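Local atomic coordinates of protein toll (Drosophila melanogaster, PDB entry 4LXR), a protein that binds the cleaved, active form of the cytokine Spätzle through its extracellular leucine-rich repeats and thereby switches on Toll signalling in embryonic patterning and antifungal defence. Residues Q304-P307 against G308-E312; I320-D324 against N325-T329; L368-D372 against N373-G377. All coordinates share one frame; numbering follows the deposited sequence.

Contact 1 (Q304-P307 against G308-E312); sequences QSLP and GDLFE
P307 and L310 meet twice, once through the backbone and once through their side chains, in the turn that begins at the proline of QSLP in the seventh leucine-rich repeat. The backbone link is the hydrogen bond from L310 N to P307 O, 3.1 Å long and rather bent, with 138° at the hydrogen. It closes a type I beta turn over G308 and D309. A second type I turn, D309 to E312, follows directly.

The apolar contacts lie beside that bond. L310 carries its CG anti to the backbone N (chi1 -170°), and its two methyls go to different partners: CD1 lies 4.1 Å from P307 CG, while CD2 rests 4.0 Å from L306 CD2. L310 CG also sits over the rim of one face of the F311 ring.

The polar part belongs to D309. Its OD1 passes 3.6 Å from P307 CB, yet the carboxylate is engaged by the preceding repeat, accepting from S285 OG and from the backbone N of R286.

All this lies in the loop between strands 296-299 and 319-321: L306 packs inward on L322 of the next repeat, F311 touches L334, and S305 O takes a hydrogen bond from T282 of the repeat before.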
loop_
_atom_site.group_PDB
_atom_site.type_symbol
_atom_site.label_atom_id
_atom_site.label_comp_id
_atom_site.label_asym_id
_atom_site.label_seq_id
_atom_site.Cartn_x
_atom_site.Cartn_y
_atom_site.Cartn_z
ATOM N N GLN A 304 8.715 29.589 -6.187
ATOM C CA GLN A 304 7.492 30.317 -5.848
ATOM C C GLN A 304 6.655 30.621 -7.089
ATOM O O GLN A 304 5.427 30.684 -7.017
ATOM C CB GLN A 304 7.822 31.610 -5.091
ATOM C CG GLN A 304 7.995 31.408 -3.597
ATOM C CD GLN A 304 8.514 32.641 -2.900
ATOM O OE1 GLN A 304 9.630 32.646 -2.389
ATOM N NE2 GLN A 304 7.705 33.704 -2.874
ATOM N N SER A 305 7.333 30.803 -8.221
ATOM C CA SER A 305 6.669 31.055 -9.495
ATOM C C SER A 305 7.623 30.795 -10.659
ATOM O O SER A 305 8.847 30.751 -10.476
ATOM C CB SER A 305 6.139 32.494 -9.552
ATOM O OG SER A 305 7.199 33.420 -9.466
ATOM N N LEU A 306 7.056 30.598 -11.847
ATOM C CA LEU A 306 7.839 30.374 -13.059
ATOM C C LEU A 306 7.459 31.400 -14.129
ATOM O O LEU A 306 6.308 31.840 -14.198
ATOM C CB LEU A 306 7.588 28.967 -13.598
ATOM C CG LEU A 306 7.875 27.809 -12.640
ATOM C CD1 LEU A 306 7.442 26.474 -13.259
ATOM C CD2 LEU A 306 9.348 27.786 -12.237
ATOM N N PRO A 307 8.426 31.794 -14.968
ATOM C CA PRO A 307 8.098 32.703 -16.069
ATOM C C PRO A 307 7.500 31.911 -17.225
ATOM O O PRO A 307 7.963 30.791 -17.498
ATOM C CB PRO A 307 9.470 33.266 -16.476
ATOM C CG PRO A 307 10.426 32.129 -16.168
ATOM C CD PRO A 307 9.860 31.463 -14.916
ATOM N N GLY A 308 6.505 32.496 -17.890
ATOM C CA GLY A 308 5.786 31.861 -18.980
ATOM C C GLY A 308 6.625 31.420 -20.158
ATOM O O GLY A 308 6.186 30.581 -20.954
ATOM N N ASP A 309 7.829 31.982 -20.270
ATOM C CA ASP A 309 8.720 31.700 -21.391
ATOM C C ASP A 309 9.799 30.663 -21.048
ATOM O O ASP A 309 10.789 30.518 -21.776
ATOM C CB ASP A 309 9.373 33.003 -21.905
ATOM C CG ASP A 309 10.237 33.713 -20.848
ATOM O OD1 ASP A 309 10.727 33.069 -19.888
ATOM O OD2 ASP A 309 10.435 34.943 -20.982
ATOM N N LEU A 310 9.600 29.949 -19.944
ATOM C CA LEU A 310 10.613 29.046 -19.401
ATOM C C LEU A 310 10.998 27.915 -20.348
ATOM O O LEU A 310 12.160 27.517 -20.401
ATOM C CB LEU A 310 10.156 28.465 -18.053
ATOM C CG LEU A 310 11.227 27.694 -17.264
ATOM C CD1 LEU A 310 12.415 28.611 -16.954
ATOM C CD2 LEU A 310 10.650 27.083 -15.965
ATOM N N PHE A 311 10.019 27.388 -21.074
ATOM C CA PHE A 311 10.255 26.261 -21.967
ATOM C C PHE A 311 9.957 26.597 -23.417
ATOM O O PHE A 311 9.680 25.677 -24.193
ATOM C CB PHE A 311 9.327 25.091 -21.618
ATOM C CG PHE A 311 9.339 24.697 -20.175
ATOM C CD1 PHE A 311 10.505 24.263 -19.565
ATOM C CD2 PHE A 311 8.158 24.699 -19.443
ATOM C CE1 PHE A 311 10.505 23.890 -18.242
ATOM C CE2 PHE A 311 8.147 24.315 -18.127
ATOM C CZ PHE A 311 9.318 23.913 -17.516
ATOM N N GLU A 312 9.978 27.879 -23.795
ATOM C CA GLU A 312 9.452 28.234 -25.113
ATOM C C GLU A 312 10.315 27.668 -26.237
ATOM O O GLU A 312 11.540 27.665 -26.155
ATOM C CB GLU A 312 9.200 29.744 -25.279
ATOM C CG GLU A 312 10.438 30.609 -25.343
ATOM C CD GLU A 312 10.126 32.039 -25.776
ATOM O OE1 GLU A 312 11.019 32.704 -26.340
ATOM O OE2 GLU A 312 8.995 32.496 -25.548
#

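Contact 2 (I320-D324 against N325-T329); sequences ISLGD and NLLKT
N325 lays its side-chain amide beside L322, ND2 being 3.9 Å from L322 CD2, at the bend where the eighth leucine-rich repeat leaves its strand. This is the conserved asparagine of the LxxLxLxxNxL motif, whose LxxNxL part is here L-G-D-N-L-L, L322 to L327, and it ties the chain back on itself. ND2 gives a hydrogen bond of 2.8 Å to L322 O, which lies close to the amide plane, although the donor stands far above that carbonyl's plane. With CG anti to its own carbonyl carbon (chi1 -69°), the amide turns back under the bend, whose corner is D324 with both backbone angles positive.

The same amide reaches the previous repeat: ND2 bonds L299 O, while OD1 accepts from the backbone N of A301 and of L303. One buried side chain thus uses both ends to hold two successive coils, the asparagine ladder of these solenoids. N349 repeats the pattern one coil on, its ND2 donating to L322 O and its OD1 accepting from L327 N.

Past the bend the chain turns inward at L327. Its side chain starts toward L322 and closes the hydrophobic side, L327 CD1 coming to 4.4 Å from L322 CD2.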
loop_
_atom_site.group_PDB
_atom_site.type_symbol
_atom_site.label_atom_id
_atom_site.label_comp_id
_atom_site.label_asym_id
_atom_site.label_seq_id
_atom_site.Cartn_x
_atom_site.Cartn_y
_atom_site.Cartn_z
ATOM N N ILE A 320 8.490 16.363 -17.065
ATOM C CA ILE A 320 8.744 17.498 -16.189
ATOM C C ILE A 320 8.323 17.136 -14.773
ATOM O O ILE A 320 7.179 16.756 -14.536
ATOM C CB ILE A 320 7.946 18.741 -16.618
ATOM C CG1 ILE A 320 8.257 19.121 -18.060
ATOM C CG2 ILE A 320 8.201 19.912 -15.669
ATOM C CD1 ILE A 320 7.556 20.407 -18.504
ATOM N N SER A 321 9.261 17.239 -13.842
ATOM C CA SER A 321 8.968 17.091 -12.431
ATOM C C SER A 321 9.106 18.452 -11.770
ATOM O O SER A 321 10.198 19.014 -11.722
ATOM C CB SER A 321 9.924 16.087 -11.798
ATOM O OG SER A 321 9.768 14.806 -12.398
ATOM N N LEU A 322 7.987 18.982 -11.285
ATOM C CA LEU A 322 7.950 20.279 -10.628
ATOM C C LEU A 322 7.334 20.116 -9.248
ATOM O O LEU A 322 6.918 21.080 -8.605
ATOM C CB LEU A 322 7.175 21.299 -11.464
ATOM C CG LEU A 322 8.107 22.072 -12.406
ATOM C CD1 LEU A 322 7.324 22.740 -13.508
ATOM C CD2 LEU A 322 8.900 23.086 -11.594
ATOM N N GLY A 323 7.301 18.872 -8.810
ATOM C CA GLY A 323 6.798 18.524 -7.501
ATOM C C GLY A 323 7.617 19.132 -6.382
ATOM O O GLY A 323 8.813 19.391 -6.540
ATOM N N ASP A 324 6.941 19.376 -5.261
ATOM C CA ASP A 324 7.544 19.844 -4.020
ATOM C C ASP A 324 8.156 21.229 -4.121
ATOM O O ASP A 324 9.247 21.477 -3.603
ATOM C CB ASP A 324 8.561 18.835 -3.471
ATOM C CG ASP A 324 7.936 17.491 -3.180
ATOM O OD1 ASP A 324 7.350 17.312 -2.083
ATOM O OD2 ASP A 324 8.029 16.610 -4.051
ATOM N N ASN A 325 7.451 22.133 -4.788
ATOM C CA ASN A 325 7.840 23.536 -4.752
ATOM C C ASN A 325 6.777 24.291 -3.992
ATOM O O ASN A 325 6.026 23.670 -3.245
ATOM C CB ASN A 325 8.080 24.069 -6.162
ATOM C CG ASN A 325 9.315 23.458 -6.786
ATOM O OD1 ASN A 325 10.428 23.752 -6.364
ATOM N ND2 ASN A 325 9.126 22.581 -7.763
ATOM N N LEU A 326 6.712 25.609 -4.166
ATOM C CA LEU A 326 5.720 26.431 -3.468
ATOM C C LEU A 326 4.793 27.155 -4.448
ATOM O O LEU A 326 4.300 28.241 -4.151
ATOM C CB LEU A 326 6.425 27.457 -2.561
ATOM C CG LEU A 326 7.312 26.851 -1.460
ATOM C CD1 LEU A 326 8.131 27.930 -0.736
ATOM C CD2 LEU A 326 6.457 26.055 -0.466
ATOM N N LEU A 327 4.551 26.545 -5.606
ATOM C CA LEU A 327 3.829 27.205 -6.692
ATOM C C LEU A 327 2.358 27.435 -6.333
ATOM O O LEU A 327 1.683 26.505 -5.890
ATOM C CB LEU A 327 3.965 26.370 -7.978
ATOM C CG LEU A 327 5.401 26.173 -8.497
ATOM C CD1 LEU A 327 5.511 25.038 -9.509
ATOM C CD2 LEU A 327 5.955 27.451 -9.100
ATOM N N LYS A 328 1.876 28.670 -6.496
ATOM C CA LYS A 328 0.459 28.992 -6.253
ATOM C C LYS A 328 -0.373 28.892 -7.525
ATOM O O LYS A 328 -1.574 28.595 -7.464
ATOM C CB LYS A 328 0.280 30.385 -5.657
ATOM C CG LYS A 328 0.807 30.553 -4.244
ATOM C CD LYS A 328 0.668 32.004 -3.774
ATOM C CE LYS A 328 1.328 32.202 -2.418
ATOM N NZ LYS A 328 1.073 31.045 -1.503
ATOM N N THR A 329 0.265 29.160 -8.663
ATOM C CA THR A 329 -0.331 28.950 -9.982
ATOM C C THR A 329 0.779 28.853 -11.035
ATOM O O THR A 329 1.969 28.877 -10.703
ATOM C CB THR A 329 -1.328 30.085 -10.357
ATOM O OG1 THR A 329 -2.100 29.711 -11.513
ATOM C CG2 THR A 329 -0.585 31.395 -10.616
#

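Contact 3 (L368-D372 against N373-G377); sequences LRLED and NLLTG
N373 reaches back across the bend to L370, its ND2 giving L370 O a nearly straight hydrogen bond of 3.1 Å, 169° at the hydrogen. It is the ladder asparagine of the tenth leucine-rich repeat, where strand 367-369 gives way to the loop. Its chi1 of -85° sets CG anti to the carbonyl carbon, and L370 O lies almost in the plane of the N373 amide, though ND2 stands well above the L370 carbonyl plane. On the side of the preceding repeat, ND2 also bonds L346 O and OD1 accepts from L351 N.

L375 starts toward L370, and its CD1 stops 4.3 Å from L370 CB. D372, at the corner with positive phi and psi, points its CB away from 373-377, and its OD1 forms a salt bridge with R396 NE of the following repeat.

Next to the bend, in one of the two conformers modelled for R369, the arginine folds sharply, its first three torsions all near -60°, and doubles back to the E371 carboxylate. There the guanidinium approaches edge-on and in plane, and two of its nitrogens converge on a single oxygen: E371 OE2 lies 2.8 Å from R369 NE and 2.7 Å from R369 NH1.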
loop_
_atom_site.group_PDB
_atom_site.type_symbol
_atom_site.label_atom_id
_atom_site.label_comp_id
_atom_site.label_asym_id
_atom_site.label_seq_id
_atom_site.Cartn_x
_atom_site.Cartn_y
_atom_site.Cartn_z
ATOM N N LEU A 368 -0.670 12.820 -15.282
ATOM C CA LEU A 368 -0.758 14.143 -14.708
ATOM C C LEU A 368 -0.914 14.040 -13.202
ATOM O O LEU A 368 -1.896 13.490 -12.712
ATOM C CB LEU A 368 -1.909 14.939 -15.343
ATOM C CG LEU A 368 -2.149 16.323 -14.746
ATOM C CD1 LEU A 368 -0.817 17.131 -14.735
ATOM C CD2 LEU A 368 -3.215 17.063 -15.524
ATOM N N ARG A 369 0.060 14.574 -12.471
ATOM C CA ARG A 369 0.070 14.478 -11.015
ATOM C C ARG A 369 -0.157 15.841 -10.384
ATOM O O ARG A 369 0.702 16.728 -10.462
ATOM C CB ARG A 369 1.393 13.891 -10.526
ATOM C CG ARG A 369 1.810 12.598 -11.224
ATOM C CD ARG A 369 0.928 11.417 -10.832
ATOM N NE ARG A 369 0.997 11.130 -9.396
ATOM C CZ ARG A 369 1.116 9.910 -8.873
ATOM N NH1 ARG A 369 1.156 9.754 -7.553
ATOM N NH2 ARG A 369 1.183 8.846 -9.666
ATOM N N LEU A 370 -1.321 16.009 -9.764
ATOM C CA LEU A 370 -1.669 17.263 -9.118
ATOM C C LEU A 370 -1.934 17.078 -7.632
ATOM O O LEU A 370 -2.463 17.977 -6.982
ATOM C CB LEU A 370 -2.909 17.877 -9.789
ATOM C CG LEU A 370 -2.702 18.302 -11.245
ATOM C CD1 LEU A 370 -4.043 18.640 -11.925
ATOM C CD2 LEU A 370 -1.757 19.495 -11.282
ATOM N N GLU A 371 -1.600 15.904 -7.098
ATOM C CA GLU A 371 -1.964 15.590 -5.715
ATOM C C GLU A 371 -1.257 16.548 -4.744
ATOM O O GLU A 371 -0.229 17.138 -5.083
ATOM C CB GLU A 371 -1.693 14.099 -5.385
ATOM C CG GLU A 371 -0.206 13.668 -5.418
ATOM C CD GLU A 371 0.250 13.163 -6.784
ATOM O OE1 GLU A 371 -0.345 13.571 -7.812
ATOM O OE2 GLU A 371 1.200 12.338 -6.826
ATOM N N ASP A 372 -1.829 16.719 -3.555
ATOM C CA ASP A 372 -1.253 17.567 -2.502
ATOM C C ASP A 372 -1.120 19.035 -2.897
ATOM O O ASP A 372 -0.044 19.653 -2.825
ATOM C CB ASP A 372 0.049 16.967 -1.945
ATOM C CG ASP A 372 -0.197 15.638 -1.224
ATOM O OD1 ASP A 372 -0.753 15.644 -0.103
ATOM O OD2 ASP A 372 0.130 14.587 -1.795
ATOM N N ASN A 373 -2.260 19.581 -3.291
ATOM C CA ASN A 373 -2.385 20.975 -3.637
ATOM C C ASN A 373 -3.674 21.527 -3.033
ATOM O O ASN A 373 -4.289 20.882 -2.190
ATOM C CB ASN A 373 -2.334 21.134 -5.157
ATOM C CG ASN A 373 -0.896 21.212 -5.672
ATOM O OD1 ASN A 373 -0.218 22.209 -5.453
ATOM N ND2 ASN A 373 -0.425 20.154 -6.309
ATOM N N LEU A 374 -4.076 22.713 -3.459
ATOM C CA LEU A 374 -5.229 23.376 -2.876
ATOM C C LEU A 374 -6.249 23.722 -3.937
ATOM O O LEU A 374 -6.866 24.767 -3.863
ATOM C CB LEU A 374 -4.785 24.661 -2.183
ATOM C CG LEU A 374 -3.752 24.487 -1.067
ATOM C CD1 LEU A 374 -3.255 25.841 -0.598
ATOM C CD2 LEU A 374 -4.342 23.691 0.100
ATOM N N LEU A 375 -6.392 22.868 -4.949
ATOM C CA LEU A 375 -7.349 23.117 -6.025
ATOM C C LEU A 375 -8.787 22.887 -5.546
ATOM O O LEU A 375 -9.052 21.968 -4.763
ATOM C CB LEU A 375 -7.031 22.219 -7.227
ATOM C CG LEU A 375 -5.646 22.510 -7.836
ATOM C CD1 LEU A 375 -5.206 21.390 -8.729
ATOM C CD2 LEU A 375 -5.648 23.829 -8.588
ATOM N N THR A 376 -9.710 23.715 -6.022
ATOM C CA THR A 376 -11.085 23.657 -5.538
ATOM C C THR A 376 -12.088 23.218 -6.589
ATOM O O THR A 376 -13.227 22.970 -6.266
ATOM C CB THR A 376 -11.570 25.007 -5.026
ATOM O OG1 THR A 376 -11.297 26.006 -6.014
ATOM C CG2 THR A 376 -10.906 25.372 -3.717
ATOM N N GLY A 377 -11.674 23.121 -7.843
ATOM C CA GLY A 377 -12.618 22.800 -8.890
ATOM C C GLY A 377 -11.965 22.150 -10.082
ATOM O O GLY A 377 -10.740 22.153 -10.220
#

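Contacts 2 and 3 are equivalent bends two repeats apart, their centres about 11 Å from each other; both follow a short parallel strand, are buried, and depend on a side-chain amide that joins neighbouring coils. N349, of the intervening repeat, bonds to contact 2, and its backbone N gives a weak bond to N373. Contact 1 is partly buried and lies farther along its coil, in a loop without strand; it is held by a backbone turn and leucine packing. It nevertheless abuts contact 2, with S305 CA 3.7 Å from L327 CD2 and F311 packing on I320. In one modelled conformer of R369, an ion pair with E371 sets contact 3 apart, as contact 2 has S321 and G323 there.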